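Local coordinates for putative Lipoprotein (Shewanella oneidensis, PDB 3U24) that is of unknown function but binds zinc and calcium ions and, by family, may be related to zinc-dependent metallopeptidases, at residues 81-86 with 93-98; 508-513 with 519-524. All blocks are in the same frame, centred on the assembly; numbering follows the deposited sequence.

Interaction 1: residues 81-86 with 93-98; sequences FELKSL and DYHLID. With ZN (zinc ion), chain C.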
loop_
_atom_site.group_PDB
_atom_site.type_symbol
_atom_site.label_atom_id
_atom_site.label_comp_id
_atom_site.label_asym_id
_atom_site.label_seq_id
_atom_site.Cartn_x
_atom_site.Cartn_y
_atom_site.Cartn_z
ATOM N N PHE A 81 14.669 27.514 -6.493
ATOM C CA PHE A 81 14.047 27.983 -5.255
ATOM C C PHE A 81 14.998 27.772 -4.111
ATOM O O PHE A 81 15.463 26.639 -3.902
ATOM C CB PHE A 81 12.735 27.231 -4.968
ATOM C CG PHE A 81 11.648 27.589 -5.918
ATOM C CD1 PHE A 81 10.931 28.765 -5.750
ATOM C CD2 PHE A 81 11.373 26.797 -7.009
ATOM C CE1 PHE A 81 9.960 29.134 -6.658
ATOM C CE2 PHE A 81 10.392 27.154 -7.919
ATOM C CZ PHE A 81 9.674 28.324 -7.737
ATOM N N GLU A 82 15.289 28.851 -3.384
ATOM C CA GLU A 82 16.018 28.770 -2.122
ATOM C C GLU A 82 15.176 28.050 -1.098
ATOM O O GLU A 82 14.025 28.415 -0.861
ATOM C CB GLU A 82 16.360 30.169 -1.582
ATOM C CG GLU A 82 17.524 30.814 -2.321
ATOM C CD GLU A 82 17.643 32.328 -2.104
ATOM O OE1 GLU A 82 16.800 32.941 -1.380
ATOM O OE2 GLU A 82 18.600 32.918 -2.677
ATOM N N LEU A 83 15.766 27.052 -0.468
ATOM C CA LEU A 83 15.091 26.300 0.585
ATOM C C LEU A 83 14.705 27.128 1.827
ATOM O O LEU A 83 13.742 26.804 2.499
ATOM C CB LEU A 83 15.950 25.096 0.966
ATOM C CG LEU A 83 15.833 24.014 -0.121
ATOM C CD1 LEU A 83 17.147 23.292 -0.383
ATOM C CD2 LEU A 83 14.711 23.056 0.239
ATOM N N LYS A 84 15.423 28.205 2.103
ATOM C CA LYS A 84 15.056 29.128 3.177
ATOM C C LYS A 84 13.849 29.998 2.799
ATOM O O LYS A 84 13.321 30.703 3.633
ATOM C CB LYS A 84 16.233 30.067 3.522
ATOM C CG LYS A 84 17.375 29.428 4.319
ATOM C CD LYS A 84 18.491 30.455 4.610
ATOM C CE LYS A 84 19.795 29.819 5.108
ATOM N NZ LYS A 84 19.733 29.255 6.494
ATOM N N SER A 85 13.452 29.997 1.535
ATOM C CA SER A 85 12.330 30.812 1.109
ATOM C C SER A 85 10.983 30.090 1.254
ATOM O O SER A 85 9.972 30.654 0.861
ATOM C CB SER A 85 12.505 31.305 -0.352
ATOM O OG SER A 85 12.192 30.297 -1.354
ATOM N N LEU A 86 10.959 28.898 1.849
ATOM C CA LEU A 86 9.771 28.023 1.787
ATOM C C LEU A 86 9.074 27.860 3.130
ATOM O O LEU A 86 9.713 27.787 4.141
ATOM C CB LEU A 86 10.159 26.638 1.276
ATOM C CG LEU A 86 10.806 26.542 -0.108
ATOM C CD1 LEU A 86 11.012 25.081 -0.451
ATOM C CD2 LEU A 86 10.017 27.301 -1.171
ATOM N N ASP A 93 6.447 19.581 0.064
ATOM C CA ASP A 93 6.228 19.432 -1.372
ATOM C C ASP A 93 7.540 19.443 -2.184
ATOM O O ASP A 93 7.704 18.642 -3.124
ATOM C CB ASP A 93 5.253 20.489 -1.896
ATOM C CG ASP A 93 3.830 20.316 -1.322
ATOM O OD1 ASP A 93 3.603 19.313 -0.616
ATOM O OD2 ASP A 93 2.957 21.176 -1.561
ATOM N N TYR A 94 8.462 20.331 -1.816
ATOM C CA TYR A 94 9.734 20.434 -2.499
ATOM C C TYR A 94 10.420 19.067 -2.449
ATOM O O TYR A 94 10.825 18.541 -3.481
ATOM C CB TYR A 94 10.635 21.510 -1.850
ATOM C CG TYR A 94 11.984 21.686 -2.500
ATOM C CD1 TYR A 94 12.977 20.742 -2.354
ATOM C CD2 TYR A 94 12.275 22.820 -3.253
ATOM C CE1 TYR A 94 14.211 20.904 -2.959
ATOM C CE2 TYR A 94 13.517 22.996 -3.826
ATOM C CZ TYR A 94 14.473 22.020 -3.685
ATOM O OH TYR A 94 15.714 22.175 -4.266
ATOM N N HIS A 95 10.525 18.499 -1.247
ATOM C CA HIS A 95 11.223 17.246 -1.083
ATOM C C HIS A 95 10.528 16.054 -1.730
ATOM O O HIS A 95 11.183 15.182 -2.326
ATOM C CB HIS A 95 11.552 17.010 0.388
ATOM C CG HIS A 95 12.632 17.893 0.880
ATOM N ND1 HIS A 95 12.405 19.189 1.286
ATOM C CD2 HIS A 95 13.992 17.690 0.956
ATOM C CE1 HIS A 95 13.570 19.744 1.648
ATOM N NE2 HIS A 95 14.540 18.820 1.470
ATOM N N LEU A 96 9.213 15.998 -1.634
ATOM C CA LEU A 96 8.461 14.965 -2.291
ATOM C C LEU A 96 8.658 15.042 -3.808
ATOM O O LEU A 96 8.869 14.019 -4.433
ATOM C CB LEU A 96 6.995 15.077 -1.935
ATOM C CG LEU A 96 6.590 14.714 -0.500
ATOM C CD1 LEU A 96 5.061 14.950 -0.397
ATOM C CD2 LEU A 96 6.995 13.283 -0.080
ATOM N N ILE A 97 8.631 16.240 -4.390
ATOM C CA ILE A 97 8.900 16.388 -5.795
ATOM C C ILE A 97 10.334 15.967 -6.167
ATOM O O ILE A 97 10.545 15.195 -7.123
ATOM C CB ILE A 97 8.593 17.830 -6.287
ATOM C CG1 ILE A 97 7.071 18.078 -6.284
ATOM C CG2 ILE A 97 9.154 18.059 -7.669
ATOM C CD1 ILE A 97 6.686 19.554 -6.425
ATOM N N ASP A 98 11.326 16.452 -5.423
ATOM C CA ASP A 98 12.716 16.113 -5.703
ATOM C C ASP A 98 12.949 14.581 -5.709
ATOM O O ASP A 98 13.531 14.021 -6.646
ATOM C CB ASP A 98 13.597 16.747 -4.660
ATOM C CG ASP A 98 15.036 16.862 -5.088
ATOM O OD1 ASP A 98 15.332 16.986 -6.285
ATOM O OD2 ASP A 98 15.890 16.868 -4.208
HETATM ZN ZN ZN C . 16.474 19.179 1.732
HETATM O O HOH W 1 16.899 24.462 -4.455
HETATM O O HOH W 2 16.857 21.189 3.230
#
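Leu83 and Tyr94 mark the closest backbone approach of the two segments, their CA atoms 8.5 Å apart, a gap wide enough that side chains make most of the contact. Residues 81-86 belong to the loop between helix 61-79 and helix 88-111 and include a short 3-10 segment at 83-85, whereas 93-98 is regular helix within 88-111. The connection of this helical hairpin therefore lies back against the early turns of the helix it leads into.

With CG anti to the backbone N (chi1 180°), the Tyr94 ring is swung out to meet the loop. Leu83 CD2 sits 3.8 Å from the centroid of the Tyr94 ring and 9° off its normal, which meets the definition of a CH-pi contact over the face. The same methyl lies 3.8 Å from His95 CE1, so Leu83 touches two successive aromatic residues. Leu86 CD1 comes to 3.8 Å from Tyr94 CD2, the two side chains crossing at about a right angle. The Phe81 ring turns from the Tyr94 side and meets Phe25 of helix 25-39 edge-to-face, and Tyr94 packs on Phe25 too.

The polar link between the segments is a water that donates to Phe81 O at 2.7 Å and also bonds to Tyr94 OH. On the neighbouring side chain, His95 NE2 holds a zinc ion at 2.0 Å, while its ND1 bonds to Thr91 O one turn earlier.

Leu83 thus covers one face of the Tyr94 ring, and the water pairs its hydroxyl with a loop carbonyl without direct contact between them. For His95, the bond to Thr91 is consistent with a proton on ND1, which leaves NE2 as the nitrogen available to the metal and probably restrains the imidazole from turning.

Interaction 2: residues 508-513 with 519-524; sequences EGKWRR and VQLTSY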
loop_
_atom_site.group_PDB
_atom_site.type_symbol
_atom_site.label_atom_id
_atom_site.label_comp_id
_atom_site.label_asym_id
_atom_site.label_seq_id
_atom_site.Cartn_x
_atom_site.Cartn_y
_atom_site.Cartn_z
ATOM N N GLU A 508 2.240 -18.607 2.486
ATOM C CA GLU A 508 2.424 -18.789 1.052
ATOM C C GLU A 508 2.116 -17.484 0.307
ATOM O O GLU A 508 2.843 -17.123 -0.606
ATOM C CB GLU A 508 1.539 -19.911 0.483
ATOM C CG GLU A 508 2.149 -21.306 0.367
ATOM C CD GLU A 508 1.129 -22.375 -0.141
ATOM O OE1 GLU A 508 -0.043 -22.009 -0.467
ATOM O OE2 GLU A 508 1.477 -23.590 -0.214
ATOM N N GLY A 509 1.022 -16.830 0.655
ATOM C CA GLY A 509 0.660 -15.552 0.082
ATOM C C GLY A 509 1.766 -14.511 0.268
ATOM O O GLY A 509 2.081 -13.742 -0.651
ATOM N N LYS A 510 2.380 -14.512 1.443
ATOM C CA LYS A 510 3.467 -13.598 1.729
ATOM C C LYS A 510 4.721 -13.879 0.914
ATOM O O LYS A 510 5.338 -12.956 0.387
ATOM C CB LYS A 510 3.792 -13.610 3.205
ATOM C CG LYS A 510 2.823 -12.818 4.047
ATOM C CD LYS A 510 3.055 -11.315 3.918
ATOM C CE LYS A 510 2.008 -10.550 4.732
ATOM N NZ LYS A 510 2.187 -10.758 6.207
ATOM N N TRP A 511 5.082 -15.148 0.770
ATOM C CA TRP A 511 6.183 -15.504 -0.103
ATOM C C TRP A 511 5.964 -14.979 -1.524
ATOM O O TRP A 511 6.839 -14.317 -2.099
ATOM C CB TRP A 511 6.367 -17.022 -0.111
ATOM C CG TRP A 511 7.217 -17.510 -1.240
ATOM C CD1 TRP A 511 6.799 -18.127 -2.408
ATOM C CD2 TRP A 511 8.677 -17.414 -1.362
ATOM N NE1 TRP A 511 7.885 -18.410 -3.224
ATOM C CE2 TRP A 511 9.028 -18.022 -2.648
ATOM C CE3 TRP A 511 9.694 -16.947 -0.544
ATOM C CZ2 TRP A 511 10.328 -18.114 -3.079
ATOM C CZ3 TRP A 511 11.002 -17.035 -0.997
ATOM C CH2 TRP A 511 11.315 -17.617 -2.221
ATOM N N ARG A 512 4.798 -15.283 -2.092
ATOM C CA ARG A 512 4.464 -14.838 -3.435
ATOM C C ARG A 512 4.581 -13.321 -3.591
ATOM O O ARG A 512 5.155 -12.827 -4.548
ATOM C CB ARG A 512 3.052 -15.272 -3.825
ATOM C CG ARG A 512 2.708 -14.961 -5.288
ATOM C CD ARG A 512 1.292 -15.428 -5.658
ATOM N NE ARG A 512 1.050 -15.453 -7.117
ATOM C CZ ARG A 512 0.368 -14.528 -7.797
ATOM N NH1 ARG A 512 -0.164 -13.469 -7.166
ATOM N NH2 ARG A 512 0.213 -14.661 -9.125
ATOM N N ARG A 513 4.033 -12.598 -2.639
ATOM C CA ARG A 513 4.062 -11.139 -2.663
ATOM C C ARG A 513 5.520 -10.598 -2.663
ATOM O O ARG A 513 5.842 -9.636 -3.391
ATOM C CB ARG A 513 3.261 -10.625 -1.476
ATOM C CG ARG A 513 3.196 -9.127 -1.320
ATOM C CD ARG A 513 2.146 -8.815 -0.267
ATOM N NE ARG A 513 2.218 -7.435 0.171
ATOM C CZ ARG A 513 1.530 -6.930 1.193
ATOM N NH1 ARG A 513 0.695 -7.709 1.891
ATOM N NH2 ARG A 513 1.696 -5.644 1.515
ATOM N N VAL A 519 10.481 -4.060 -1.155
ATOM C CA VAL A 519 10.483 -2.883 -0.279
ATOM C C VAL A 519 9.120 -2.561 0.348
ATOM O O VAL A 519 9.018 -2.283 1.555
ATOM C CB VAL A 519 11.128 -1.666 -0.999
ATOM C CG1 VAL A 519 10.924 -0.399 -0.225
ATOM C CG2 VAL A 519 12.627 -1.915 -1.179
ATOM N N GLN A 520 8.046 -2.644 -0.422
ATOM C CA GLN A 520 6.721 -2.267 0.108
ATOM C C GLN A 520 6.390 -2.964 1.443
ATOM O O GLN A 520 5.781 -2.371 2.339
ATOM C CB GLN A 520 5.637 -2.469 -0.971
ATOM C CG GLN A 520 4.242 -1.932 -0.609
ATOM C CD GLN A 520 3.532 -2.787 0.447
ATOM O OE1 GLN A 520 3.747 -3.998 0.525
ATOM N NE2 GLN A 520 2.729 -2.135 1.303
ATOM N N LEU A 521 6.837 -4.207 1.592
ATOM C CA LEU A 521 6.544 -5.017 2.802
ATOM C C LEU A 521 7.216 -4.456 4.035
ATOM O O LEU A 521 6.710 -4.675 5.124
ATOM C CB LEU A 521 6.928 -6.494 2.631
ATOM C CG LEU A 521 5.797 -7.331 2.029
ATOM C CD1 LEU A 521 6.340 -8.680 1.545
ATOM C CD2 LEU A 521 4.667 -7.509 3.042
ATOM N N THR A 522 8.332 -3.746 3.886
ATOM C CA THR A 522 8.983 -3.106 5.041
ATOM C C THR A 522 8.279 -1.820 5.547
ATOM O O THR A 522 8.591 -1.321 6.624
ATOM C CB THR A 522 10.459 -2.735 4.746
ATOM O OG1 THR A 522 10.486 -1.632 3.831
ATOM C CG2 THR A 522 11.230 -3.924 4.137
ATOM N N SER A 523 7.298 -1.299 4.803
ATOM C CA SER A 523 6.797 0.043 5.048
ATOM C C SER A 523 6.158 0.150 6.423
ATOM O O SER A 523 6.324 1.167 7.138
ATOM C CB SER A 523 5.855 0.514 3.913
ATOM O OG SER A 523 4.696 -0.282 3.773
ATOM N N TYR A 524 5.480 -0.920 6.819
ATOM C CA TYR A 524 4.726 -0.931 8.072
ATOM C C TYR A 524 5.649 -0.766 9.259
ATOM O O TYR A 524 5.436 0.117 10.116
ATOM C CB TYR A 524 3.915 -2.204 8.218
ATOM C CG TYR A 524 3.137 -2.529 6.980
ATOM C CD1 TYR A 524 3.732 -3.275 5.950
ATOM C CD2 TYR A 524 1.824 -2.108 6.825
ATOM C CE1 TYR A 524 3.049 -3.565 4.800
ATOM C CE2 TYR A 524 1.122 -2.390 5.662
ATOM C CZ TYR A 524 1.729 -3.119 4.669
ATOM O OH TYR A 524 1.089 -3.425 3.511
HETATM O O HOH W 3 4.067 -5.709 -1.468
#
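Arg513 carries CG anti to its own N (chi1 179°) and stays extended as far as NE, reaching across the short connection between the consecutive helices 504-516 and 523-542 of this mostly helical DUF885 fold. Gln520 instead bends at chi2 (-73°), bringing its amide beside the guanidinium group. Arg513 NH2 donates to Gln520 OE1 at 2.8 Å and to Tyr524 OH at 3.0 Å, both acceptors lying near the guanidinium plane at its edge. Gln520 NE2 gives the phenol oxygen a second donor, along a nearly straight bond of 170°. Leu521 CD2 packs over one face of the guanidinium, 3.7 Å from Arg513 CZ. The Tyr524 side chain comes within about 5 Å of the zinc ion bound by His408, His414 and Glu439; Arg513 and Gln520, which both donate to its hydroxyl, are therefore likely to help set the position of Tyr524 beside the metal site. With an alanine here instead of Arg513, Tyr524 OH and Gln520 OE1 would probably lose their common donor and the Leu521 methyl its flat partner. One water completes the link, accepting from Arg513 NE at 3.0 Å and donating to Gln520 OE1 at 2.6 Å.

How the interactions relate
Both interactions are surface contacts with one buried residue among the five that touch, Tyr94 in interaction 1 and Leu521 in interaction 2, and each closes a short connection between consecutive helices. They hold different elements and do not touch: their centres are 32 Å apart and their nearest atoms about 13 Å. Interaction 1 lies farther out, 26 Å from the chain centre against 10 Å, and direct contact across it is apolar, with a peripheral zinc ion bound by His95 and a water at its margin. Interaction 2 is built on direct hydrogen bonds from a guanidinium group to an amide and a phenol oxygen and adjoins the zinc site with three protein ligands. Each also contains a water bridge between its segments.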